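PDB 3EBY: beta subunit of a putative Aromatic-ring-hydroxylating dioxygenase, which probably forms part of an aromatic-ring-hydroxylating dioxygenase, as the beta subunit that accompanies the catalytic alpha subunit in this enzyme family. Local coordinates for residues S14-F19 with D132-S137. Residues are numbered along the deposited sequence; the frame is centred on the assembly and turned at random.
Sequences SAIDDF and DRFDLS
The F134 ring meets I16 over one face and F19 at its edge. CG1 of I16 lies 4.0 Å from the centroid of the F134 ring, only 15° off the ring normal, a CH-pi contact. At the rim, F134 presents its edge to the face of F19 in a T-shaped pair. The ring centroids are 5.2 Å apart and the planes stand at 82°. The closest atoms are F134 CE1 and F19 CD1, at 3.6 Å. CE1 sits off-centre over the F19 ring, toward its rim.

I16 uses both branches. CG2 touches F134 CE2 at 3.8 Å, while CD1 reaches F134 CD2 at 3.9 Å. The first torsion of I16 sets CG1 beside the backbone N, and the extended second torsion brings CD1 to F134 CD2. F19 has CG anti to its backbone N (chi1 179°), which carries its ring toward the strand.

The contact joins helix 8-28 to the end of strand 122-135. This is helix-on-sheet packing, consistent with the NTF2-like fold of the family. L143 of the adjacent strand also touches F19 and F134. V105, on the strand at the other side, packs on I16. Beyond F134 the chain leaves the strand through an Asx turn, where D135 OD1 accepts from S137 N at 3.0 Å.

A leucine in place of F134 would have no ring edge or face to offer, and would probably leave the F19 face and I16 CG1 less well packed. No hydrogen bond crosses between the segments, so this buried contact probably depends on dispersion and the weak electrostatics of C-H groups against ring faces.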
ATOM      1  N   SER A  14      -6.644   9.113 -11.597  1.00 17.70           N
ATOM      2  CA  SER A  14      -5.468   9.811 -11.087  1.00 20.63           C
ATOM      3  C   SER A  14      -5.837  10.841 -10.032  1.00 17.90           C
ATOM      4  O   SER A  14      -5.112  11.002  -9.048  1.00 15.63           O
ATOM      5  CB  SER A  14      -4.697  10.497 -12.225  1.00 23.52           C
ATOM      6  OG  SER A  14      -4.164   9.550 -13.109  1.00 27.40           O
ATOM      7  N   ALA A  15      -6.908  11.604 -10.286  1.00 14.89           N
ATOM      8  CA  ALA A  15      -7.386  12.628  -9.333  1.00 17.26           C
ATOM      9  C   ALA A  15      -7.699  12.010  -7.949  1.00 17.17           C
ATOM     10  O   ALA A  15      -7.298  12.538  -6.899  1.00 16.75           O
ATOM     11  CB  ALA A  15      -8.657  13.364  -9.922  1.00 17.46           C
ATOM     12  N   ILE A  16      -8.379  10.877  -7.952  1.00 15.72           N
ATOM     13  CA  ILE A  16      -8.788  10.221  -6.717  1.00 18.15           C
ATOM     14  C   ILE A  16      -7.581   9.590  -6.021  1.00 15.57           C
ATOM     15  O   ILE A  16      -7.428   9.712  -4.794  1.00 16.05           O
ATOM     16  CB  ILE A  16      -9.931   9.191  -6.976  1.00 16.06           C
ATOM     17  CG1 ILE A  16     -11.237   9.960  -7.291  1.00 17.16           C
ATOM     18  CG2 ILE A  16     -10.106   8.253  -5.799  1.00 13.37           C
ATOM     19  CD1 ILE A  16     -12.321   9.114  -7.881  1.00 17.76           C
ATOM     20  N   ASP A  17      -6.721   8.914  -6.781  1.00 15.17           N
ATOM     21  CA  ASP A  17      -5.533   8.346  -6.171  1.00 16.14           C
ATOM     22  C   ASP A  17      -4.589   9.442  -5.589  1.00 12.50           C
ATOM     23  O   ASP A  17      -4.078   9.286  -4.488  1.00 16.39           O
ATOM     24  CB  ASP A  17      -4.784   7.437  -7.150  1.00 14.78           C
ATOM     25  CG  ASP A  17      -5.511   6.111  -7.422  1.00 13.46           C
ATOM     26  OD1 ASP A  17      -6.218   5.601  -6.518  1.00 14.16           O
ATOM     27  OD2 ASP A  17      -5.302   5.544  -8.534  1.00 18.41           O
ATOM     28  N   ASP A  18      -4.451  10.572  -6.281  1.00 14.27           N
ATOM     29  CA  ASP A  18      -3.667  11.716  -5.762  1.00 15.23           C
ATOM     30  C   ASP A  18      -4.304  12.267  -4.474  1.00 15.49           C
ATOM     31  O   ASP A  18      -3.620  12.476  -3.464  1.00 14.51           O
ATOM     32  CB  ASP A  18      -3.619  12.850  -6.794  1.00 14.85           C
ATOM     33  CG  ASP A  18      -2.646  12.594  -7.929  1.00 18.21           C
ATOM     34  OD1 ASP A  18      -1.819  11.673  -7.866  1.00 17.96           O
ATOM     35  OD2 ASP A  18      -2.660  13.424  -8.870  1.00 18.57           O
ATOM     36  N   PHE A  19      -5.627  12.436  -4.500  1.00 14.90           N
ATOM     37  CA  PHE A  19      -6.369  12.878  -3.325  1.00 15.96           C
ATOM     38  C   PHE A  19      -6.060  11.960  -2.128  1.00 15.16           C
ATOM     39  O   PHE A  19      -5.727  12.436  -1.034  1.00 14.87           O
ATOM     40  CB  PHE A  19      -7.889  12.873  -3.613  1.00 16.17           C
ATOM     41  CG  PHE A  19      -8.733  13.292  -2.435  1.00 13.94           C
ATOM     42  CD1 PHE A  19      -8.986  12.405  -1.401  1.00 14.29           C
ATOM     43  CD2 PHE A  19      -9.174  14.611  -2.310  1.00 15.46           C
ATOM     44  CE1 PHE A  19      -9.709  12.776  -0.308  1.00 17.67           C
ATOM     45  CE2 PHE A  19      -9.891  15.011  -1.179  1.00 15.42           C
ATOM     46  CZ  PHE A  19     -10.151  14.080  -0.169  1.00 17.77           C
ATOM     47  N   ASP A 132     -16.519   6.078  -0.794  1.00 16.38           N
ATOM     48  CA  ASP A 132     -16.523   7.510  -1.038  1.00 16.62           C
ATOM     49  C   ASP A 132     -17.481   7.959  -2.146  1.00 15.93           C
ATOM     50  O   ASP A 132     -17.735   7.225  -3.128  1.00 13.10           O
ATOM     51  CB  ASP A 132     -15.114   7.977  -1.439  1.00 16.11           C
ATOM     52  CG  ASP A 132     -14.070   7.681  -0.396  1.00 17.21           C
ATOM     53  OD1 ASP A 132     -14.349   7.875   0.810  1.00 15.29           O
ATOM     54  OD2 ASP A 132     -12.933   7.302  -0.795  1.00 15.90           O
ATOM     55  N   ARG A 133     -17.945   9.196  -1.998  1.00 16.28           N
ATOM     56  CA  ARG A 133     -18.563   9.962  -3.078  1.00 14.50           C
ATOM     57  C   ARG A 133     -17.762  11.245  -3.232  1.00 18.27           C
ATOM     58  O   ARG A 133     -17.639  12.031  -2.275  1.00 16.92           O
ATOM     59  CB  ARG A 133     -20.020  10.310  -2.758  1.00 18.27           C
ATOM     60  CG  ARG A 133     -20.891   9.098  -2.541  1.00 22.83           C
ATOM     61  CD  ARG A 133     -22.380   9.438  -2.540  1.00 27.76           C
ATOM     62  NE  ARG A 133     -22.814  10.110  -1.318  1.00 44.30           N
ATOM     63  CZ  ARG A 133     -23.475  11.269  -1.270  1.00 49.57           C
ATOM     64  NH1 ARG A 133     -23.822  11.912  -2.391  1.00 55.88           N
ATOM     65  NH2 ARG A 133     -23.838  11.769  -0.089  1.00 42.29           N
ATOM     66  N   PHE A 134     -17.110  11.363  -4.383  1.00 15.70           N
ATOM     67  CA  PHE A 134     -16.294  12.511  -4.742  1.00 12.81           C
ATOM     68  C   PHE A 134     -17.052  13.490  -5.650  1.00 14.34           C
ATOM     69  O   PHE A 134     -17.744  13.086  -6.594  1.00 17.07           O
ATOM     70  CB  PHE A 134     -15.030  12.055  -5.481  1.00 14.09           C
ATOM     71  CG  PHE A 134     -13.999  11.459  -4.604  1.00 15.86           C
ATOM     72  CD1 PHE A 134     -13.058  12.271  -3.978  1.00 22.81           C
ATOM     73  CD2 PHE A 134     -13.912  10.092  -4.442  1.00 13.05           C
ATOM     74  CE1 PHE A 134     -12.091  11.734  -3.159  1.00 18.50           C
ATOM     75  CE2 PHE A 134     -12.906   9.546  -3.640  1.00 15.39           C
ATOM     76  CZ  PHE A 134     -12.006  10.391  -2.998  1.00 17.51           C
ATOM     77  N   ASP A 135     -16.819  14.769  -5.415  1.00 18.31           N
ATOM     78  CA  ASP A 135     -17.298  15.844  -6.272  1.00 18.41           C
ATOM     79  C   ASP A 135     -16.084  16.345  -7.084  1.00 22.18           C
ATOM     80  O   ASP A 135     -15.139  16.912  -6.513  1.00 19.50           O
ATOM     81  CB  ASP A 135     -17.851  16.956  -5.388  1.00 18.80           C
ATOM     82  CG  ASP A 135     -18.325  18.173  -6.175  1.00 22.43           C
ATOM     83  OD1 ASP A 135     -18.198  18.196  -7.425  1.00 20.67           O
ATOM     84  OD2 ASP A 135     -18.923  19.080  -5.534  1.00 20.06           O
ATOM     85  N   LEU A 136     -16.077  16.045  -8.391  1.00 21.23           N
ATOM     86  CA  LEU A 136     -14.972  16.422  -9.285  1.00 22.68           C
ATOM     87  C   LEU A 136     -15.349  17.625 -10.154  1.00 22.10           C
ATOM     88  O   LEU A 136     -14.717  17.857 -11.187  1.00 24.02           O
ATOM     89  CB  LEU A 136     -14.594  15.250 -10.216  1.00 22.83           C
ATOM     90  CG  LEU A 136     -13.499  14.301  -9.743  1.00 33.85           C
ATOM     91  CD1 LEU A 136     -13.639  13.998  -8.282  1.00 25.04           C
ATOM     92  CD2 LEU A 136     -13.483  13.004 -10.592  1.00 24.59           C
ATOM     93  N   SER A 137     -16.365  18.380  -9.736  1.00 20.25           N
ATOM     94  CA  SER A 137     -16.806  19.563 -10.474  1.00 24.07           C
ATOM     95  C   SER A 137     -15.844  20.717 -10.232  1.00 27.08           C
ATOM     96  O   SER A 137     -15.070  20.699  -9.281  1.00 22.23           O
ATOM     97  CB  SER A 137     -18.206  19.980 -10.023  1.00 20.53           C
ATOM     98  OG  SER A 137     -18.148  20.620  -8.753  1.00 22.30           O
TER